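Long-range contacts in putative type VI secretion protein (Escherichia coli, PDB 6SKI), which is a phospholipase effector of the type VI secretion system, a toxin that is loaded onto the VgrG spike and probably hydrolyses membrane phospholipids of target cells: residues Gln113-Ile124 and Leu172-Leu180; Gln123-Ile131 and Lys160-Ala171. All blocks are in the same frame, centred on the assembly; numbering follows the deposited sequence.

Contact 1 of 2, residues Gln113-Ile124 and Leu172-Leu180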
# COMPACT_ATOMS: atom_id res chain seq x y z
N GLN A 113 -23.56 -9.31 2.56
CA GLN A 113 -23.93 -9.17 3.97
C GLN A 113 -24.88 -10.29 4.38
O GLN A 113 -24.56 -11.06 5.29
CB GLN A 113 -24.54 -7.79 4.22
CG GLN A 113 -23.51 -6.70 4.43
CD GLN A 113 -24.14 -5.39 4.83
OE1 GLN A 113 -25.31 -5.14 4.55
NE2 GLN A 113 -23.37 -4.55 5.50
N VAL A 114 -26.03 -10.42 3.73
CA VAL A 114 -26.97 -11.50 3.99
C VAL A 114 -27.07 -12.35 2.73
O VAL A 114 -27.36 -11.83 1.65
CB VAL A 114 -28.35 -10.97 4.40
CG1 VAL A 114 -29.39 -12.08 4.33
CG2 VAL A 114 -28.30 -10.38 5.80
N LEU A 115 -26.82 -13.65 2.87
CA LEU A 115 -26.82 -14.50 1.70
C LEU A 115 -28.24 -14.85 1.29
O LEU A 115 -29.17 -14.84 2.10
CB LEU A 115 -26.01 -15.77 1.94
CG LEU A 115 -24.62 -15.57 2.53
CD1 LEU A 115 -23.88 -16.90 2.60
CD2 LEU A 115 -23.84 -14.57 1.70
N LYS A 116 -28.40 -15.15 0.01
CA LYS A 116 -29.70 -15.56 -0.51
C LYS A 116 -29.93 -17.04 -0.22
O LYS A 116 -29.05 -17.76 0.24
CB LYS A 116 -29.78 -15.27 -2.00
CG LYS A 116 -29.14 -13.95 -2.40
CD LYS A 116 -29.93 -13.24 -3.47
CE LYS A 116 -29.85 -11.73 -3.29
NZ LYS A 116 -30.10 -11.33 -1.88
N LYS A 117 -31.15 -17.49 -0.50
CA LYS A 117 -31.50 -18.88 -0.28
C LYS A 117 -30.66 -19.83 -1.12
O LYS A 117 -30.55 -21.02 -0.78
CB LYS A 117 -32.98 -19.10 -0.57
CG LYS A 117 -33.91 -18.80 0.59
CD LYS A 117 -35.39 -18.80 0.20
CE LYS A 117 -35.77 -19.89 -0.82
NZ LYS A 117 -35.16 -21.23 -0.58
N ASP A 118 -30.07 -19.35 -2.21
CA ASP A 118 -29.36 -20.19 -3.16
C ASP A 118 -27.91 -19.77 -3.34
O ASP A 118 -27.20 -20.38 -4.15
CB ASP A 118 -30.08 -20.17 -4.51
CG ASP A 118 -30.87 -21.43 -4.77
OD1 ASP A 118 -31.23 -21.67 -5.94
OD2 ASP A 118 -31.13 -22.18 -3.80
N GLN A 119 -27.45 -18.76 -2.61
CA GLN A 119 -26.13 -18.19 -2.86
C GLN A 119 -25.04 -19.12 -2.34
O GLN A 119 -24.99 -19.43 -1.15
CB GLN A 119 -26.02 -16.82 -2.20
CG GLN A 119 -24.78 -16.05 -2.58
CD GLN A 119 -24.80 -14.63 -2.07
OE1 GLN A 119 -25.86 -14.06 -1.83
NE2 GLN A 119 -23.62 -14.05 -1.91
N THR A 120 -24.17 -19.56 -3.24
CA THR A 120 -23.07 -20.46 -2.91
C THR A 120 -21.71 -19.78 -3.03
O THR A 120 -20.68 -20.47 -2.95
CB THR A 120 -23.11 -21.71 -3.79
OG1 THR A 120 -23.58 -21.36 -5.10
CG2 THR A 120 -24.04 -22.75 -3.18
N SER A 121 -21.67 -18.47 -3.25
CA SER A 121 -20.42 -17.73 -3.25
C SER A 121 -20.69 -16.35 -2.68
O SER A 121 -21.65 -15.68 -3.09
CB SER A 121 -19.82 -17.61 -4.65
OG SER A 121 -20.02 -18.79 -5.40
N ALA A 122 -19.84 -15.92 -1.76
CA ALA A 122 -20.02 -14.65 -1.07
C ALA A 122 -18.69 -13.93 -1.02
O ALA A 122 -17.62 -14.54 -1.11
CB ALA A 122 -20.57 -14.84 0.34
N GLN A 123 -18.76 -12.61 -0.87
CA GLN A 123 -17.58 -11.77 -0.78
C GLN A 123 -17.71 -10.83 0.40
O GLN A 123 -18.76 -10.20 0.59
CB GLN A 123 -17.38 -10.96 -2.06
CG GLN A 123 -16.57 -11.66 -3.12
CD GLN A 123 -16.38 -10.80 -4.34
OE1 GLN A 123 -16.78 -9.64 -4.36
NE2 GLN A 123 -15.76 -11.37 -5.36
N ILE A 124 -16.65 -10.74 1.19
CA ILE A 124 -16.52 -9.74 2.25
C ILE A 124 -15.17 -9.07 2.05
O ILE A 124 -14.26 -9.63 1.43
CB ILE A 124 -16.65 -10.36 3.65
CG1 ILE A 124 -15.45 -11.26 3.95
CG2 ILE A 124 -17.94 -11.13 3.78
CD1 ILE A 124 -15.49 -11.87 5.32
N LEU A 172 -14.98 -11.36 9.41
CA LEU A 172 -15.71 -12.62 9.52
C LEU A 172 -16.77 -12.55 10.60
O LEU A 172 -17.88 -13.07 10.42
CB LEU A 172 -14.73 -13.76 9.80
CG LEU A 172 -14.11 -14.41 8.57
CD1 LEU A 172 -13.23 -15.56 8.98
CD2 LEU A 172 -15.20 -14.89 7.65
N SER A 173 -16.46 -11.89 11.72
CA SER A 173 -17.46 -11.69 12.76
C SER A 173 -18.65 -10.90 12.22
O SER A 173 -19.80 -11.27 12.46
CB SER A 173 -16.84 -10.96 13.95
OG SER A 173 -15.72 -11.66 14.46
N GLU A 174 -18.38 -9.82 11.50
CA GLU A 174 -19.47 -9.02 10.95
C GLU A 174 -20.30 -9.82 9.95
O GLU A 174 -21.54 -9.77 9.97
CB GLU A 174 -18.92 -7.76 10.29
CG GLU A 174 -18.27 -6.79 11.27
CD GLU A 174 -17.56 -5.65 10.56
OE1 GLU A 174 -17.57 -5.61 9.32
OE2 GLU A 174 -16.98 -4.79 11.26
N PHE A 175 -19.64 -10.59 9.08
CA PHE A 175 -20.36 -11.37 8.09
C PHE A 175 -21.27 -12.40 8.75
O PHE A 175 -22.43 -12.55 8.36
CB PHE A 175 -19.39 -12.08 7.15
CG PHE A 175 -20.06 -13.05 6.22
CD1 PHE A 175 -21.07 -12.63 5.38
CD2 PHE A 175 -19.69 -14.38 6.22
CE1 PHE A 175 -21.69 -13.53 4.53
CE2 PHE A 175 -20.31 -15.27 5.37
CZ PHE A 175 -21.31 -14.85 4.53
N MET A 176 -20.76 -13.12 9.75
CA MET A 176 -21.57 -14.13 10.41
C MET A 176 -22.50 -13.53 11.45
O MET A 176 -23.31 -14.26 12.04
CB MET A 176 -20.68 -15.19 11.04
CG MET A 176 -20.11 -16.15 10.02
SD MET A 176 -21.39 -17.07 9.16
CE MET A 176 -21.16 -18.70 9.85
N GLY A 177 -22.41 -12.22 11.69
CA GLY A 177 -23.40 -11.53 12.49
C GLY A 177 -24.54 -11.04 11.63
O GLY A 177 -25.66 -10.85 12.12
N PHE A 178 -24.28 -10.84 10.34
CA PHE A 178 -25.37 -10.62 9.40
C PHE A 178 -26.09 -11.90 9.01
O PHE A 178 -27.18 -11.83 8.44
CB PHE A 178 -24.85 -9.94 8.12
CG PHE A 178 -24.73 -8.46 8.22
CD1 PHE A 178 -25.81 -7.65 7.90
CD2 PHE A 178 -23.55 -7.87 8.62
CE1 PHE A 178 -25.70 -6.28 7.98
CE2 PHE A 178 -23.44 -6.50 8.71
CZ PHE A 178 -24.52 -5.70 8.39
N ASN A 179 -25.52 -13.06 9.32
CA ASN A 179 -26.10 -14.35 8.99
C ASN A 179 -26.18 -15.18 10.27
O ASN A 179 -25.29 -15.96 10.59
CB ASN A 179 -25.28 -15.06 7.91
CG ASN A 179 -25.63 -14.60 6.51
OD1 ASN A 179 -26.72 -14.88 6.01
ND2 ASN A 179 -24.72 -13.89 5.88
N LEU A 180 -27.28 -15.01 11.00
CA LEU A 180 -27.47 -15.66 12.29
C LEU A 180 -28.25 -16.95 12.11
O LEU A 180 -29.17 -17.01 11.29
CB LEU A 180 -28.19 -14.73 13.25
CG LEU A 180 -27.40 -13.49 13.67
CD1 LEU A 180 -28.31 -12.47 14.32
CD2 LEU A 180 -26.26 -13.86 14.59
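Phe175 and Phe178, one turn apart near the C-terminal end of helix 156-178, carry most of the apolar contact with Gln113-Ile124. Phe175 has CG anti to the backbone N (chi1 172°), which sets the ring against Leu115 of the loop and Ala122 and Ile124 of the strand. Leu115 CD2 meets the edge of this ring, near its plane, 3.7 Å from Phe175 CE1, and Ile124 CG2 approaches obliquely, 3.8 Å from Phe175 CG. Ala122, with only a methyl, borders Phe175 CZ obliquely, its CB 4.3 Å away. Ile124 CD1, at the end of the other branch, crosses Leu172 at about a right angle, 3.8 Å from its CD2.

Phe178 is used differently. The extended side chain of Gln113 lies over one face: CG sits almost on the ring normal, 4.0 Å from the centroid, as a CH-pi contact, and the amide beyond it stacks on the ring with the two planes 22° apart. Val114 CG2 comes to the edge of the same ring.

Polar contact is sparse. Asn179, just past the helix, turns its amide back to the loop, where OD1 accepts a weak but nearly straight hydrogen bond from Leu115 N (3.4 Å, 167°). Gln119 NE2, in the loop, donates to Ser121 O at the start of the strand (2.8 Å) and also to Asp112 OD1.

Helix 156-178 lies in the beta-alpha-beta crossover from strand 121-128 to strand 184-195, which flank strand 22-43 in parallel. The chemistry implies a buried apolar core round Phe175, bordered by an exposed amide-on-ring stack at Phe178, while Asn179 gives the N-H of buried Leu115 a polar partner.

Contact 2 of 2, residues Gln123-Ile131 and Lys160-Ala171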
# COMPACT_ATOMS: atom_id res chain seq x y z
N GLN A 123 -18.76 -12.61 -0.87
CA GLN A 123 -17.58 -11.77 -0.78
C GLN A 123 -17.71 -10.83 0.40
O GLN A 123 -18.76 -10.20 0.59
CB GLN A 123 -17.38 -10.96 -2.06
CG GLN A 123 -16.57 -11.66 -3.12
CD GLN A 123 -16.38 -10.80 -4.34
OE1 GLN A 123 -16.78 -9.64 -4.36
NE2 GLN A 123 -15.76 -11.37 -5.36
N ILE A 124 -16.65 -10.74 1.19
CA ILE A 124 -16.52 -9.74 2.25
C ILE A 124 -15.17 -9.07 2.05
O ILE A 124 -14.26 -9.63 1.43
CB ILE A 124 -16.65 -10.36 3.65
CG1 ILE A 124 -15.45 -11.26 3.95
CG2 ILE A 124 -17.94 -11.13 3.78
CD1 ILE A 124 -15.49 -11.87 5.32
N LYS A 125 -15.04 -7.87 2.59
CA LYS A 125 -13.88 -7.05 2.28
C LYS A 125 -13.30 -6.45 3.54
O LYS A 125 -13.98 -6.27 4.55
CB LYS A 125 -14.21 -5.96 1.25
CG LYS A 125 -15.31 -5.01 1.64
CD LYS A 125 -15.81 -4.29 0.40
CE LYS A 125 -16.68 -3.11 0.73
NZ LYS A 125 -17.48 -2.71 -0.46
N THR A 126 -12.01 -6.14 3.46
CA THR A 126 -11.23 -5.67 4.59
C THR A 126 -10.27 -4.60 4.10
O THR A 126 -9.69 -4.72 3.01
CB THR A 126 -10.45 -6.81 5.23
OG1 THR A 126 -11.31 -7.93 5.44
CG2 THR A 126 -9.89 -6.37 6.53
N TYR A 127 -10.08 -3.56 4.90
CA TYR A 127 -9.22 -2.44 4.54
C TYR A 127 -8.14 -2.28 5.61
O TYR A 127 -8.46 -2.09 6.79
CB TYR A 127 -10.01 -1.15 4.39
CG TYR A 127 -9.17 0.03 3.99
CD1 TYR A 127 -8.84 0.27 2.67
CD2 TYR A 127 -8.69 0.91 4.95
CE1 TYR A 127 -8.07 1.35 2.31
CE2 TYR A 127 -7.91 1.99 4.60
CZ TYR A 127 -7.61 2.20 3.28
OH TYR A 127 -6.83 3.28 2.92
N ILE A 128 -6.89 -2.36 5.19
CA ILE A 128 -5.74 -2.10 6.06
C ILE A 128 -5.05 -0.85 5.56
O ILE A 128 -4.81 -0.69 4.36
CB ILE A 128 -4.77 -3.30 6.08
CG1 ILE A 128 -5.51 -4.57 6.51
CG2 ILE A 128 -3.62 -3.04 7.00
CD1 ILE A 128 -5.91 -5.47 5.37
N SER A 129 -4.72 0.05 6.49
CA SER A 129 -4.14 1.33 6.13
C SER A 129 -2.65 1.17 5.80
O SER A 129 -2.09 0.07 5.86
CB SER A 129 -4.34 2.34 7.25
OG SER A 129 -3.80 1.87 8.47
N GLY A 130 -2.02 2.27 5.42
CA GLY A 130 -0.62 2.23 5.07
C GLY A 130 0.30 2.27 6.27
O GLY A 130 -0.10 2.63 7.38
N ILE A 131 1.55 1.90 6.03
CA ILE A 131 2.54 1.84 7.11
C ILE A 131 2.79 3.22 7.68
O ILE A 131 2.82 3.41 8.91
CB ILE A 131 3.83 1.18 6.61
CG1 ILE A 131 3.52 -0.14 5.90
CG2 ILE A 131 4.79 0.95 7.76
CD1 ILE A 131 4.73 -0.86 5.38
N LYS A 160 1.67 -5.14 9.29
CA LYS A 160 0.43 -4.89 8.57
C LYS A 160 -0.26 -6.20 8.20
O LYS A 160 -1.49 -6.27 8.18
CB LYS A 160 0.70 -4.05 7.33
CG LYS A 160 0.94 -2.59 7.66
CD LYS A 160 -0.36 -1.85 7.90
CE LYS A 160 -0.13 -0.57 8.67
NZ LYS A 160 -1.40 0.10 9.01
N THR A 161 0.51 -7.25 7.91
CA THR A 161 -0.13 -8.55 7.71
C THR A 161 -0.77 -9.06 9.00
O THR A 161 -1.83 -9.70 8.96
CB THR A 161 0.86 -9.56 7.15
OG1 THR A 161 1.87 -9.83 8.13
CG2 THR A 161 1.50 -9.02 5.89
N ASP A 162 -0.17 -8.76 10.15
CA ASP A 162 -0.79 -9.14 11.42
C ASP A 162 -2.08 -8.35 11.67
O ASP A 162 -3.11 -8.92 12.08
CB ASP A 162 0.19 -8.90 12.57
CG ASP A 162 1.32 -9.91 12.58
OD1 ASP A 162 1.66 -10.44 11.50
OD2 ASP A 162 1.87 -10.18 13.67
N GLU A 163 -2.03 -7.04 11.42
CA GLU A 163 -3.24 -6.23 11.48
C GLU A 163 -4.29 -6.76 10.50
O GLU A 163 -5.49 -6.70 10.78
CB GLU A 163 -2.91 -4.77 11.18
CG GLU A 163 -4.08 -3.94 10.69
CD GLU A 163 -3.79 -2.46 10.69
OE1 GLU A 163 -4.61 -1.69 10.14
OE2 GLU A 163 -2.75 -2.05 11.25
N ALA A 164 -3.84 -7.29 9.37
CA ALA A 164 -4.76 -7.89 8.41
C ALA A 164 -5.42 -9.13 8.99
O ALA A 164 -6.59 -9.39 8.72
CB ALA A 164 -4.04 -8.23 7.12
N MET A 165 -4.68 -9.92 9.77
CA MET A 165 -5.31 -11.07 10.42
C MET A 165 -6.38 -10.63 11.41
O MET A 165 -7.49 -11.20 11.44
CB MET A 165 -4.26 -11.92 11.14
CG MET A 165 -2.98 -12.09 10.38
SD MET A 165 -3.03 -13.52 9.30
CE MET A 165 -1.74 -13.11 8.14
N GLU A 166 -6.09 -9.61 12.22
CA GLU A 166 -7.11 -9.13 13.16
C GLU A 166 -8.32 -8.56 12.41
O GLU A 166 -9.47 -8.77 12.82
CB GLU A 166 -6.52 -8.09 14.11
CG GLU A 166 -5.51 -8.64 15.10
CD GLU A 166 -4.09 -8.21 14.82
OE1 GLU A 166 -3.20 -9.09 14.80
OE2 GLU A 166 -3.86 -7.00 14.63
N ARG A 167 -8.08 -7.86 11.31
CA ARG A 167 -9.17 -7.30 10.54
C ARG A 167 -9.96 -8.38 9.81
O ARG A 167 -11.17 -8.24 9.59
CB ARG A 167 -8.63 -6.26 9.57
CG ARG A 167 -8.19 -4.97 10.22
CD ARG A 167 -9.30 -3.93 10.16
NE ARG A 167 -9.09 -2.86 11.12
CZ ARG A 167 -8.55 -1.68 10.82
NH1 ARG A 167 -8.16 -1.42 9.58
NH2 ARG A 167 -8.40 -0.76 11.76
N ILE A 168 -9.30 -9.48 9.44
CA ILE A 168 -10.00 -10.64 8.89
C ILE A 168 -10.94 -11.23 9.93
O ILE A 168 -12.08 -11.59 9.63
CB ILE A 168 -8.99 -11.69 8.40
CG1 ILE A 168 -8.41 -11.30 7.05
CG2 ILE A 168 -9.63 -13.06 8.32
CD1 ILE A 168 -7.11 -12.00 6.74
N THR A 169 -10.46 -11.33 11.17
CA THR A 169 -11.33 -11.80 12.25
C THR A 169 -12.55 -10.89 12.40
O THR A 169 -13.68 -11.36 12.51
CB THR A 169 -10.55 -11.87 13.56
OG1 THR A 169 -9.73 -13.04 13.57
CG2 THR A 169 -11.49 -11.92 14.75
N GLN A 170 -12.32 -9.58 12.38
CA GLN A 170 -13.43 -8.63 12.53
C GLN A 170 -14.42 -8.75 11.37
O GLN A 170 -15.64 -8.73 11.59
CB GLN A 170 -12.89 -7.21 12.63
CG GLN A 170 -13.96 -6.14 12.57
CD GLN A 170 -13.40 -4.77 12.30
OE1 GLN A 170 -12.26 -4.46 12.67
NE2 GLN A 170 -14.19 -3.92 11.65
N ALA A 171 -13.92 -8.88 10.14
CA ALA A 171 -14.80 -8.96 8.99
C ALA A 171 -15.60 -10.26 8.99
O ALA A 171 -16.78 -10.27 8.63
CB ALA A 171 -13.99 -8.84 7.70
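Arg167 and Thr126 meet where strand 121-128 passes over helix 156-178, with short-segment axes 8.3 Å apart. In Thr126, chi1 of -48° puts OG1 beside the backbone N, facing Ala171 CB, and leaves CG2 anti to that N, where it lies against Arg167 CB at 3.3 Å. The arginine chain bends at chi2 (-95°), which brings the guanidinium back to the strand; NH1 gives a 2.9 Å hydrogen bond to Tyr127 O, lying in the carbonyl plane and meeting the guanidinium at its edge, though bent at the hydrogen (135°).

Ile128 fits between the helix residues. Its CD1 rests on Ala164 CB at 3.8 Å, a small residue that lets the strand come close, and its CG2 touches Lys160 CD and the carboxylate end of Glu163. The strand pairs in parallel with strand 22-43, and the helix packs against the sheet, with Ala164 and Ile168 also touching that neighbour; this is consistent with the alpha/beta-hydrolase fold to which the catalytic domain is assigned.

Lys160, likewise bent at chi2, runs past Ile128 in the opposite direction to end among the backbone carbonyls after the strand. NZ makes weak hydrogen bonds to Ser129 O at 3.2 Å and to Gly130 O, and a salt bridge to Glu163 OE2 at 3.4 Å. Glu163 is extended, with a longer, purely electrostatic pairing to Arg167 through OE1.

Both contacts join strand 121-128 to helix 156-178, and contact 2 is nested inside the loop that contact 1 closes. They share Ile124, which faces Leu172 and Phe175 in the first and Ala171 in the second. Contact 1 lies farther out, its centre about 31 Å from the centre of the chain against about 17 Å for contact 2, yet it holds a buried Phe175 cluster with an exposed margin at Phe178, and one weak cross-bond. Contact 2 has the closer axes, with alanines at two points where the helix faces the strand, and its partly exposed margin carries charge: Lys160 and Arg167 donate to backbone carbonyls, the lysine weakly, while Glu163 pairs with their charges.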